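Local structure of ectonucleoside triphosphate diphosphohydrolase 4 (Homo sapiens, 6WG5) at residues K307-G310 / D314-Y317; T416-L421 / H437-Q442; G343-C348 / K405-A410; D292-N297 / K301-G306. The protein belongs to the GDA1/CD39 family, whose members share the two-lobed core fold of the actin-like ATPase clan. All coordinates share one frame; numbering follows the deposited sequence.

Contact 1: residues K307-G310 / D314-Y317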
loop_
_atom_site.group_PDB
_atom_site.type_symbol
_atom_site.label_atom_id
_atom_site.label_comp_id
_atom_site.label_asym_id
_atom_site.label_seq_id
_atom_site.Cartn_x
_atom_site.Cartn_y
_atom_site.Cartn_z
ATOM N N LYS A 307 15.409 -40.321 -8.101
ATOM C CA LYS A 307 14.075 -40.844 -7.827
ATOM C C LYS A 307 13.078 -39.737 -7.505
ATOM O O LYS A 307 11.986 -40.026 -7.002
ATOM C CB LYS A 307 14.132 -41.862 -6.685
ATOM C CG LYS A 307 14.554 -43.253 -7.138
ATOM C CD LYS A 307 14.976 -44.134 -5.976
ATOM C CE LYS A 307 15.434 -45.498 -6.468
ATOM N NZ LYS A 307 16.037 -46.320 -5.384
ATOM N N GLN A 308 13.424 -38.483 -7.787
ATOM C CA GLN A 308 12.535 -37.342 -7.600
ATOM C C GLN A 308 12.219 -36.689 -8.938
ATOM O O GLN A 308 12.113 -35.464 -9.046
ATOM C CB GLN A 308 13.148 -36.318 -6.650
ATOM C CG GLN A 308 13.463 -36.845 -5.265
ATOM C CD GLN A 308 13.924 -35.745 -4.332
ATOM O OE1 GLN A 308 13.550 -34.583 -4.493
ATOM N NE2 GLN A 308 14.747 -36.103 -3.354
ATOM N N THR A 309 12.076 -37.504 -9.983
ATOM C CA THR A 309 11.776 -36.959 -11.301
ATOM C C THR A 309 10.408 -36.286 -11.324
ATOM O O THR A 309 10.219 -35.290 -12.031
ATOM C CB THR A 309 11.859 -38.064 -12.357
ATOM O OG1 THR A 309 11.598 -37.518 -13.656
ATOM C CG2 THR A 309 10.862 -39.173 -12.064
ATOM N N GLY A 310 9.453 -36.799 -10.552
ATOM C CA GLY A 310 8.134 -36.206 -10.461
ATOM C C GLY A 310 7.150 -36.638 -11.527
ATOM O O GLY A 310 6.037 -36.103 -11.570
ATOM N N ASP A 314 4.657 -42.143 -7.585
ATOM C CA ASP A 314 5.568 -42.977 -6.812
ATOM C C ASP A 314 6.985 -42.424 -6.761
ATOM O O ASP A 314 7.786 -42.895 -5.945
ATOM C CB ASP A 314 5.596 -44.395 -7.387
ATOM C CG ASP A 314 4.278 -45.119 -7.204
ATOM O OD1 ASP A 314 4.061 -45.690 -6.114
ATOM O OD2 ASP A 314 3.457 -45.114 -8.146
ATOM N N MET A 315 7.313 -41.443 -7.598
ATOM C CA MET A 315 8.632 -40.810 -7.606
ATOM C C MET A 315 8.460 -39.296 -7.615
ATOM O O MET A 315 8.846 -38.614 -8.568
ATOM C CB MET A 315 9.451 -41.289 -8.804
ATOM C CG MET A 315 8.755 -41.136 -10.153
ATOM S SD MET A 315 9.214 -42.426 -11.340
ATOM C CE MET A 315 10.991 -42.524 -11.104
ATOM N N PRO A 316 7.881 -38.737 -6.558
ATOM C CA PRO A 316 7.545 -37.313 -6.566
ATOM C C PRO A 316 8.721 -36.434 -6.180
ATOM O O PRO A 316 9.631 -36.844 -5.454
ATOM C CB PRO A 316 6.428 -37.220 -5.521
ATOM C CG PRO A 316 6.792 -38.273 -4.526
ATOM C CD PRO A 316 7.458 -39.390 -5.305
ATOM N N TYR A 317 8.688 -35.204 -6.681
ATOM C CA TYR A 317 9.653 -34.201 -6.261
ATOM C C TYR A 317 9.395 -33.827 -4.806
ATOM O O TYR A 317 8.260 -33.528 -4.424
ATOM C CB TYR A 317 9.555 -32.968 -7.157
ATOM C CG TYR A 317 10.596 -31.912 -6.869
ATOM C CD1 TYR A 317 10.290 -30.795 -6.101
ATOM C CD2 TYR A 317 11.886 -32.032 -7.367
ATOM C CE1 TYR A 317 11.242 -29.828 -5.840
ATOM C CE2 TYR A 317 12.844 -31.072 -7.111
ATOM C CZ TYR A 317 12.517 -29.973 -6.347
ATOM O OH TYR A 317 13.476 -29.020 -6.095
HETATM O O HOH W 1 10.605 -39.188 -4.400
#

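Contact 2: residues T416-L421 / H437-Q442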
loop_
_atom_site.group_PDB
_atom_site.type_symbol
_atom_site.label_atom_id
_atom_site.label_comp_id
_atom_site.label_asym_id
_atom_site.label_seq_id
_atom_site.Cartn_x
_atom_site.Cartn_y
_atom_site.Cartn_z
ATOM N N THR A 416 4.810 -30.062 10.736
ATOM C CA THR A 416 3.623 -30.769 11.196
ATOM C C THR A 416 2.987 -31.513 10.030
ATOM O O THR A 416 2.804 -30.944 8.950
ATOM C CB THR A 416 2.618 -29.789 11.809
ATOM O OG1 THR A 416 3.238 -29.076 12.885
ATOM C CG2 THR A 416 1.389 -30.526 12.338
ATOM N N LYS A 417 2.652 -32.785 10.252
ATOM C CA LYS A 417 2.028 -33.590 9.209
ATOM C C LYS A 417 0.806 -32.883 8.642
ATOM O O LYS A 417 0.031 -32.262 9.374
ATOM C CB LYS A 417 1.614 -34.955 9.757
ATOM C CG LYS A 417 2.757 -35.849 10.186
ATOM C CD LYS A 417 2.214 -37.186 10.663
ATOM C CE LYS A 417 3.096 -37.816 11.726
ATOM N NZ LYS A 417 2.311 -38.740 12.594
ATOM N N TRP A 418 0.635 -32.995 7.324
ATOM C CA TRP A 418 -0.499 -32.358 6.661
ATOM C C TRP A 418 -1.823 -32.797 7.278
ATOM O O TRP A 418 -2.746 -31.987 7.423
ATOM C CB TRP A 418 -0.467 -32.681 5.168
ATOM C CG TRP A 418 -1.626 -32.133 4.399
ATOM C CD1 TRP A 418 -2.581 -32.847 3.737
ATOM C CD2 TRP A 418 -1.956 -30.751 4.211
ATOM N NE1 TRP A 418 -3.483 -31.996 3.146
ATOM C CE2 TRP A 418 -3.122 -30.704 3.423
ATOM C CE3 TRP A 418 -1.378 -29.550 4.634
ATOM C CZ2 TRP A 418 -3.722 -29.503 3.047
ATOM C CZ3 TRP A 418 -1.975 -28.358 4.260
ATOM C CH2 TRP A 418 -3.135 -28.345 3.473
ATOM N N SER A 419 -1.935 -34.072 7.653
ATOM C CA SER A 419 -3.188 -34.566 8.215
ATOM C C SER A 419 -3.496 -33.895 9.548
ATOM O O SER A 419 -4.657 -33.594 9.846
ATOM C CB SER A 419 -3.125 -36.084 8.379
ATOM O OG SER A 419 -2.040 -36.462 9.206
ATOM N N ILE A 420 -2.470 -33.654 10.365
ATOM C CA ILE A 420 -2.672 -32.956 11.631
ATOM C C ILE A 420 -3.116 -31.520 11.378
ATOM O O ILE A 420 -4.107 -31.050 11.950
ATOM C CB ILE A 420 -1.389 -33.013 12.480
ATOM C CG1 ILE A 420 -1.060 -34.468 12.834
ATOM C CG2 ILE A 420 -1.540 -32.169 13.745
ATOM C CD1 ILE A 420 0.302 -34.656 13.471
ATOM N N LEU A 421 -2.383 -30.797 10.528
ATOM C CA LEU A 421 -2.803 -29.455 10.140
ATOM C C LEU A 421 -4.226 -29.472 9.604
ATOM O O LEU A 421 -5.059 -28.634 9.971
ATOM C CB LEU A 421 -1.850 -28.890 9.084
ATOM C CG LEU A 421 -0.397 -28.667 9.500
ATOM C CD1 LEU A 421 0.415 -28.197 8.305
ATOM C CD2 LEU A 421 -0.311 -27.662 10.641
ATOM N N HIS A 437 -6.202 -22.799 1.093
ATOM C CA HIS A 437 -5.056 -22.240 0.383
ATOM C C HIS A 437 -4.029 -21.685 1.364
ATOM O O HIS A 437 -2.823 -21.897 1.199
ATOM C CB HIS A 437 -5.527 -21.152 -0.582
ATOM C CG HIS A 437 -4.465 -20.667 -1.518
ATOM N ND1 HIS A 437 -3.478 -19.785 -1.134
ATOM C CD2 HIS A 437 -4.243 -20.933 -2.828
ATOM C CE1 HIS A 437 -2.689 -19.535 -2.163
ATOM N NE2 HIS A 437 -3.131 -20.219 -3.204
ATOM N N ARG A 438 -4.492 -20.974 2.394
ATOM C CA ARG A 438 -3.586 -20.496 3.433
ATOM C C ARG A 438 -2.894 -21.660 4.130
ATOM O O ARG A 438 -1.683 -21.617 4.379
ATOM C CB ARG A 438 -4.359 -19.644 4.442
ATOM C CG ARG A 438 -3.646 -19.402 5.768
ATOM C CD ARG A 438 -2.287 -18.755 5.581
ATOM N NE ARG A 438 -2.348 -17.574 4.724
ATOM C CZ ARG A 438 -1.285 -16.884 4.322
ATOM N NH1 ARG A 438 -0.063 -17.251 4.698
ATOM N NH2 ARG A 438 -1.441 -15.827 3.537
ATOM N N LEU A 439 -3.649 -22.713 4.450
ATOM C CA LEU A 439 -3.072 -23.854 5.152
ATOM C C LEU A 439 -1.987 -24.525 4.316
ATOM O O LEU A 439 -0.976 -24.995 4.853
ATOM C CB LEU A 439 -4.177 -24.854 5.498
ATOM C CG LEU A 439 -3.844 -25.883 6.578
ATOM C CD1 LEU A 439 -3.898 -25.247 7.964
ATOM C CD2 LEU A 439 -4.790 -27.068 6.491
ATOM N N LYS A 440 -2.176 -24.570 2.998
ATOM C CA LYS A 440 -1.258 -25.291 2.125
ATOM C C LYS A 440 -0.004 -24.483 1.816
ATOM O O LYS A 440 1.099 -25.039 1.784
ATOM C CB LYS A 440 -1.982 -25.667 0.833
ATOM C CG LYS A 440 -1.105 -26.252 -0.256
ATOM C CD LYS A 440 -1.975 -26.851 -1.352
ATOM C CE LYS A 440 -1.168 -27.314 -2.551
ATOM N NZ LYS A 440 -2.071 -27.690 -3.679
ATOM N N TYR A 441 -0.145 -23.177 1.591
ATOM C CA TYR A 441 0.959 -22.347 1.122
ATOM C C TYR A 441 1.537 -21.453 2.212
ATOM O O TYR A 441 2.377 -20.597 1.913
ATOM C CB TYR A 441 0.500 -21.505 -0.072
ATOM C CG TYR A 441 0.125 -22.350 -1.266
ATOM C CD1 TYR A 441 1.100 -23.008 -2.005
ATOM C CD2 TYR A 441 -1.200 -22.501 -1.650
ATOM C CE1 TYR A 441 0.768 -23.789 -3.091
ATOM C CE2 TYR A 441 -1.543 -23.282 -2.743
ATOM C CZ TYR A 441 -0.554 -23.924 -3.458
ATOM O OH TYR A 441 -0.877 -24.705 -4.547
ATOM N N GLN A 442 1.119 -21.634 3.467
ATOM C CA GLN A 442 1.702 -20.867 4.564
ATOM C C GLN A 442 3.215 -21.034 4.613
ATOM O O GLN A 442 3.947 -20.065 4.845
ATOM C CB GLN A 442 1.076 -21.298 5.893
ATOM C CG GLN A 442 1.891 -20.951 7.147
ATOM C CD GLN A 442 1.896 -19.468 7.465
ATOM O OE1 GLN A 442 1.038 -18.715 7.005
ATOM N NE2 GLN A 442 2.869 -19.041 8.261
#

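Contact 3: residues G343-C348 / K405-A410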
loop_
_atom_site.group_PDB
_atom_site.type_symbol
_atom_site.label_atom_id
_atom_site.label_comp_id
_atom_site.label_asym_id
_atom_site.label_seq_id
_atom_site.Cartn_x
_atom_site.Cartn_y
_atom_site.Cartn_z
ATOM N N GLY A 343 8.329 -30.271 4.404
ATOM C CA GLY A 343 8.190 -29.332 5.503
ATOM C C GLY A 343 9.490 -28.914 6.162
ATOM O O GLY A 343 9.642 -29.051 7.381
ATOM N N ASP A 344 10.428 -28.391 5.376
ATOM C CA ASP A 344 11.728 -27.944 5.877
ATOM C C ASP A 344 11.816 -26.437 5.650
ATOM O O ASP A 344 12.209 -25.978 4.574
ATOM C CB ASP A 344 12.866 -28.693 5.190
ATOM C CG ASP A 344 14.189 -28.530 5.914
ATOM O OD1 ASP A 344 14.366 -27.510 6.616
ATOM O OD2 ASP A 344 15.050 -29.425 5.785
ATOM N N PHE A 345 11.455 -25.670 6.680
ATOM C CA PHE A 345 11.382 -24.217 6.555
ATOM C C PHE A 345 12.734 -23.623 6.176
ATOM O O PHE A 345 12.829 -22.803 5.256
ATOM C CB PHE A 345 10.870 -23.620 7.866
ATOM C CG PHE A 345 10.871 -22.119 7.900
ATOM C CD1 PHE A 345 9.817 -21.399 7.363
ATOM C CD2 PHE A 345 11.918 -21.428 8.489
ATOM C CE1 PHE A 345 9.812 -20.020 7.400
ATOM C CE2 PHE A 345 11.920 -20.049 8.529
ATOM C CZ PHE A 345 10.864 -19.343 7.984
ATOM N N ASP A 346 13.799 -24.028 6.871
ATOM C CA ASP A 346 15.121 -23.478 6.584
ATOM C C ASP A 346 15.594 -23.868 5.189
ATOM O O ASP A 346 16.249 -23.073 4.505
ATOM C CB ASP A 346 16.126 -23.942 7.639
ATOM C CG ASP A 346 15.924 -23.257 8.977
ATOM O OD1 ASP A 346 15.523 -22.072 8.991
ATOM O OD2 ASP A 346 16.170 -23.904 10.016
ATOM N N LEU A 347 15.281 -25.087 4.748
ATOM C CA LEU A 347 15.679 -25.503 3.408
ATOM C C LEU A 347 14.839 -24.808 2.343
ATOM O O LEU A 347 15.322 -24.567 1.231
ATOM C CB LEU A 347 15.568 -27.022 3.279
ATOM C CG LEU A 347 15.984 -27.642 1.943
ATOM C CD1 LEU A 347 17.416 -27.274 1.587
ATOM C CD2 LEU A 347 15.819 -29.152 1.992
ATOM N N CYS A 348 13.587 -24.477 2.664
ATOM C CA CYS A 348 12.767 -23.701 1.741
ATOM C C CYS A 348 13.366 -22.321 1.504
ATOM O O CYS A 348 13.398 -21.835 0.368
ATOM C CB CYS A 348 11.343 -23.577 2.283
ATOM S SG CYS A 348 10.243 -22.630 1.219
ATOM N N LYS A 405 10.930 -15.576 17.352
ATOM C CA LYS A 405 9.632 -16.181 17.624
ATOM C C LYS A 405 8.936 -16.613 16.343
ATOM O O LYS A 405 8.208 -17.612 16.341
ATOM C CB LYS A 405 8.745 -15.202 18.390
ATOM C CG LYS A 405 9.235 -14.873 19.788
ATOM C CD LYS A 405 8.374 -13.793 20.415
ATOM C CE LYS A 405 8.761 -13.528 21.856
ATOM N NZ LYS A 405 7.876 -12.498 22.465
ATOM N N PHE A 406 9.142 -15.879 15.251
ATOM C CA PHE A 406 8.477 -16.210 13.997
ATOM C C PHE A 406 9.095 -17.447 13.358
ATOM O O PHE A 406 8.380 -18.381 12.971
ATOM C CB PHE A 406 8.544 -15.017 13.044
ATOM C CG PHE A 406 8.122 -15.340 11.641
ATOM C CD1 PHE A 406 6.781 -15.398 11.303
ATOM C CD2 PHE A 406 9.067 -15.584 10.660
ATOM C CE1 PHE A 406 6.392 -15.695 10.015
ATOM C CE2 PHE A 406 8.682 -15.883 9.369
ATOM C CZ PHE A 406 7.343 -15.938 9.046
ATOM N N THR A 407 10.425 -17.476 13.236
ATOM C CA THR A 407 11.082 -18.609 12.592
ATOM C C THR A 407 10.792 -19.906 13.334
ATOM O O THR A 407 10.598 -20.955 12.711
ATOM C CB THR A 407 12.591 -18.374 12.506
ATOM O OG1 THR A 407 13.107 -18.056 13.805
ATOM C CG2 THR A 407 12.901 -17.243 11.538
ATOM N N LYS A 408 10.760 -19.856 14.667
ATOM C CA LYS A 408 10.446 -21.050 15.446
ATOM C C LYS A 408 9.035 -21.539 15.143
ATOM O O LYS A 408 8.829 -22.712 14.813
ATOM C CB LYS A 408 10.608 -20.754 16.937
ATOM C CG LYS A 408 10.382 -21.951 17.841
ATOM C CD LYS A 408 10.647 -21.586 19.291
ATOM C CE LYS A 408 10.504 -22.784 20.217
ATOM N NZ LYS A 408 10.842 -22.431 21.627
ATOM N N ALA A 409 8.048 -20.648 15.253
ATOM C CA ALA A 409 6.670 -21.034 14.972
ATOM C C ALA A 409 6.507 -21.466 13.521
ATOM O O ALA A 409 5.808 -22.443 13.231
ATOM C CB ALA A 409 5.726 -19.878 15.297
ATOM N N ALA A 410 7.149 -20.749 12.596
ATOM C CA ALA A 410 7.064 -21.115 11.185
ATOM C C ALA A 410 7.679 -22.484 10.938
ATOM O O ALA A 410 7.127 -23.294 10.185
ATOM C CB ALA A 410 7.751 -20.055 10.323
#

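Contact 4: residues D292-N297 / K301-G306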
loop_
_atom_site.group_PDB
_atom_site.type_symbol
_atom_site.label_atom_id
_atom_site.label_comp_id
_atom_site.label_asym_id
_atom_site.label_seq_id
_atom_site.Cartn_x
_atom_site.Cartn_y
_atom_site.Cartn_z
ATOM N N ASP A 292 7.188 -23.134 -11.587
ATOM C CA ASP A 292 7.588 -23.110 -12.990
ATOM C C ASP A 292 8.979 -23.700 -13.176
ATOM O O ASP A 292 9.232 -24.405 -14.159
ATOM C CB ASP A 292 7.542 -21.681 -13.531
ATOM C CG ASP A 292 6.128 -21.201 -13.801
ATOM O OD1 ASP A 292 5.219 -22.048 -13.926
ATOM O OD2 ASP A 292 5.930 -19.971 -13.901
ATOM N N ARG A 293 9.899 -23.422 -12.249
ATOM C CA ARG A 293 11.259 -23.924 -12.405
ATOM C C ARG A 293 11.345 -25.405 -12.053
ATOM O O ARG A 293 12.115 -26.147 -12.673
ATOM C CB ARG A 293 12.238 -23.112 -11.554
ATOM C CG ARG A 293 13.657 -23.125 -12.112
ATOM C CD ARG A 293 14.678 -22.541 -11.151
ATOM N NE ARG A 293 14.784 -21.087 -11.252
ATOM C CZ ARG A 293 15.658 -20.350 -10.567
ATOM N NH1 ARG A 293 16.506 -20.933 -9.726
ATOM N NH2 ARG A 293 15.685 -19.032 -10.719
ATOM N N ILE A 294 10.573 -25.853 -11.060
ATOM C CA ILE A 294 10.475 -27.286 -10.790
ATOM C C ILE A 294 9.997 -28.014 -12.035
ATOM O O ILE A 294 10.546 -29.054 -12.424
ATOM C CB ILE A 294 9.539 -27.548 -9.595
ATOM C CG1 ILE A 294 10.167 -27.027 -8.302
ATOM C CG2 ILE A 294 9.220 -29.045 -9.474
ATOM C CD1 ILE A 294 9.246 -27.118 -7.101
ATOM N N PHE A 295 8.959 -27.479 -12.680
ATOM C CA PHE A 295 8.424 -28.109 -13.880
ATOM C C PHE A 295 9.460 -28.120 -14.997
ATOM O O PHE A 295 9.683 -29.149 -15.645
ATOM C CB PHE A 295 7.156 -27.383 -14.329
ATOM C CG PHE A 295 6.492 -28.017 -15.510
ATOM C CD1 PHE A 295 6.822 -27.632 -16.798
ATOM C CD2 PHE A 295 5.549 -29.015 -15.334
ATOM C CE1 PHE A 295 6.218 -28.224 -17.889
ATOM C CE2 PHE A 295 4.942 -29.614 -16.420
ATOM C CZ PHE A 295 5.278 -29.218 -17.700
ATOM N N ALA A 296 10.108 -26.978 -15.234
ATOM C CA ALA A 296 11.074 -26.890 -16.322
ATOM C C ALA A 296 12.276 -27.792 -16.074
ATOM O O ALA A 296 12.821 -28.378 -17.017
ATOM C CB ALA A 296 11.525 -25.443 -16.504
ATOM N N ASN A 297 12.704 -27.917 -14.819
ATOM C CA ASN A 297 13.904 -28.678 -14.495
ATOM C C ASN A 297 13.683 -30.184 -14.497
ATOM O O ASN A 297 14.613 -30.927 -14.169
ATOM C CB ASN A 297 14.448 -28.242 -13.131
ATOM C CG ASN A 297 15.175 -26.914 -13.193
ATOM O OD1 ASN A 297 15.584 -26.467 -14.265
ATOM N ND2 ASN A 297 15.349 -26.279 -12.042
ATOM N N LYS A 301 19.433 -33.491 -15.855
ATOM C CA LYS A 301 19.943 -34.848 -15.683
ATOM C C LYS A 301 19.845 -35.305 -14.232
ATOM O O LYS A 301 19.550 -36.474 -13.961
ATOM C CB LYS A 301 21.388 -34.943 -16.180
ATOM C CG LYS A 301 21.515 -34.888 -17.695
ATOM C CD LYS A 301 22.860 -35.419 -18.172
ATOM C CE LYS A 301 23.030 -35.222 -19.672
ATOM N NZ LYS A 301 24.349 -35.705 -20.170
ATOM N N ASN A 302 20.081 -34.399 -13.282
ATOM C CA ASN A 302 20.010 -34.788 -11.877
ATOM C C ASN A 302 18.599 -35.228 -11.503
ATOM O O ASN A 302 18.421 -36.172 -10.725
ATOM C CB ASN A 302 20.476 -33.634 -10.986
ATOM C CG ASN A 302 19.536 -32.446 -11.025
ATOM O OD1 ASN A 302 19.465 -31.727 -12.021
ATOM N ND2 ASN A 302 18.819 -32.225 -9.931
ATOM N N ARG A 303 17.583 -34.562 -12.056
ATOM C CA ARG A 303 16.203 -34.958 -11.791
ATOM C C ARG A 303 15.864 -36.275 -12.479
ATOM O O ARG A 303 15.170 -37.122 -11.905
ATOM C CB ARG A 303 15.244 -33.859 -12.252
ATOM C CG ARG A 303 15.170 -32.654 -11.325
ATOM C CD ARG A 303 14.181 -32.873 -10.188
ATOM N NE ARG A 303 12.820 -33.072 -10.679
ATOM C CZ ARG A 303 12.006 -32.091 -11.061
ATOM N NH1 ARG A 303 10.785 -32.376 -11.494
ATOM N NH2 ARG A 303 12.407 -30.826 -11.013
ATOM N N LEU A 304 16.344 -36.467 -13.709
ATOM C CA LEU A 304 15.991 -37.662 -14.469
ATOM C C LEU A 304 16.678 -38.902 -13.910
ATOM O O LEU A 304 16.094 -39.991 -13.907
ATOM C CB LEU A 304 16.356 -37.472 -15.942
ATOM C CG LEU A 304 15.627 -36.355 -16.693
ATOM C CD1 LEU A 304 16.280 -36.130 -18.044
ATOM C CD2 LEU A 304 14.151 -36.672 -16.867
ATOM N N LEU A 305 17.916 -38.761 -13.438
ATOM C CA LEU A 305 18.695 -39.908 -12.988
ATOM C C LEU A 305 18.418 -40.300 -11.544
ATOM O O LEU A 305 18.872 -41.367 -11.117
ATOM C CB LEU A 305 20.193 -39.625 -13.154
ATOM C CG LEU A 305 20.912 -39.984 -14.462
ATOM C CD1 LEU A 305 20.011 -40.647 -15.498
ATOM C CD2 LEU A 305 21.569 -38.745 -15.050
ATOM N N GLY A 306 17.693 -39.481 -10.790
ATOM C CA GLY A 306 17.351 -39.784 -9.419
ATOM C C GLY A 306 15.989 -40.438 -9.295
ATOM O O GLY A 306 15.466 -41.041 -10.238
#

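Contact 1: residues K307-G310 / D314-Y317
M315 and T309 meet where the loop between helix 301-305 and strand 317-319 doubles back on itself, an irregular helix-to-strand connection in this GDA1/CD39-family chain. The M315 side chain traces the contact. M315 CB lies 3.4 Å from K307 O. The next atom, M315 CG, is held between the backbone N and the carbonyl carbon (chi1 53°) and comes within 3.5 Å of T309 CG2. Bends at the two following torsions curl the chain around that same methyl: M315 SD passes T309 CG2 at 3.7 Å and M315 CE ends 3.5 Å from it. One threonine methyl is therefore flanked by three successive atoms of the methionine. Beside this apolar patch the backbones join directly, G310 N donating to M315 O at 2.8 Å; the N-H...O angle is only 138°, yet the donor sits almost in line with the carbonyl bond (171°). Water 1 makes a second bridge by donating to K307 O (3.1 Å) and P316 O (2.7 Å). Backbone bonds of Y317 to Y338 and R340 tie the returning arm to strand 335-341. At the aromatic end, Q308 O lies in the plane of the Y317 ring, at its edge, 3.8 Å from Y317 CD2.

Contact 2: residues T416-L421 / H437-Q442
The indole of W418 meets L439 and K440 with the far corner of its six-membered ring. At that edge, in the ring plane, lies the L439 carbonyl, with L439 O 3.6 Å from W418 CZ3, while K440 CA approaches the same atom obliquely at 3.8 Å. A second ring, that of Y441, carries K440 CG over the centre of one face, and Y441 CD2 in turn stands over the H437 imidazole, so these three residues layer along their own helix. W418 reaches across because CG is anti to the backbone N (chi1 177°). L439 packs between the two helices: its CD2 touches W418 CH2 at 3.7 Å and L421 O at 3.8 Å, with L421 CB farther off at 4.3 Å. The contact is thus van der Waals packing, of carbon on carbon and of carbon on backbone oxygen. Polar groups are engaged to the side: R438 NH1 donates to Q442 OE1 at 2.9 Å, tilted 30° from the carbonyl plane, and K440 NZ forms a salt bridge with D328. The first turn of helix 418-427, with K417 at the N-cap position, lies against the early turns of helix 436-456. Helix 403-414 joins both through Y413, which touches L421 and Q442 and whose hydroxyl bonds L439 O; helix 386-392 packs on R438, and helix 283-296 on H437 and Y441.

Contact 3: residues G343-C348 / K405-A410
F345 and A410 bring their CA atoms to 7.1 Å where the first turn of helix 345-352 comes up against helix 403-414. With CG anti to the backbone N (chi1 175°), the F345 ring reaches the other helix and receives the A410 methyl on one face. A410 CB is 4.0 Å from the centroid of the F345 ring and 27° off its normal, a CH-pi contact displaced toward the rim, where A410 CB and F345 CE1 are 3.6 Å apart. The methyl also stands over a face of F406, one turn earlier, though higher and again toward the rim, so it sits in a corner formed by the two rings. Those rings meet obliquely, F345 CZ to F406 CE2 at 4.3 Å, and T407 CG2 adds a similar oblique approach to F345 CE2 at 4.2 Å. T407 turns its hydroxyl back to A403 O of its own helix. A charged link runs alongside, from D346 to K411 of helix 403-414, and S446 and A447 of helix 436-456 also pack on F345. At the start of helix 345-352, D344 OD1 accepts from L347 N at 3.2 Å, the N-H arriving 69° out of the carboxylate plane; a disulfide from C348 to C321 pins the same turn. It is a helix-helix contact built on CH-pi packing, beside an N-cap aspartate with its capping bond.

Contact 4: residues D292-N297 / K301-G306
R303 reaches I294 at the closing turn of helix 283-296, and this guanidinium-to-carbonyl grip is the tight part of the contact. R303 NH2 donates to I294 O at 2.9 Å with an N-H...O angle of 160°; the donor lies in the carbonyl plane on a lone pair, and the oxygen lies close to the guanidinium plane. R303 NH1 adds a weak, longer bond to I294 O at 3.5 Å, while its hydrogen bond goes to T309 O, and NE makes a weak one to Q308 O. The arginine gets there by folding, its chain bent at chi2 (-85°) and chi3 (-62°); the R303 and I294 side chains cross at about a right angle, with I294 CG2 4.0 Å from NH2 of R303. N297 closes over the group: its carbonyl carbon stands over one guanidinium face, 3.8 Å from R303 NH2, while N297 O packs against R303 CG at 3.4 Å. A positive group at the I294 carbonyl, in the last turn of a helix, is probably favourable. The outer side is loose: of the N297 side chain it is CB, not the carboxamide, that nears R303 NH2, and helix 301-305, otherwise exposed in the chain, packs on 292-297 through R303 alone. The buried side rests on strands. I294 packs on I330 of strand 327-332 and L339 of strand 335-341, R303 on I337 of the latter, and both touch Y317 at the start of strand 317-319.

Contacts 1 and 4 form one continuous patch, their centres 9 Å apart. R303 joins them, with R303 NH1 3.0 Å from T309 O (probable hydrogen bond), and Y317 CE1 packs 3.6 Å from I294 CD1. Contacts 2 and 3 form a second group (centres 13 Å, nearest atoms about 5 Å apart): helix 403-414 serves contact 3, the following helix 418-427 contact 2, and helix 436-456 of contact 2 also packs on F345. Contact 1 lies 21 Å from contact 2 and 24 Å from contact 3, centre to centre. All four sit on one side of the chain's centre. A NAG of a protein-attached glycan, not a pocket ligand, is about 13 Å from the N297 side chain.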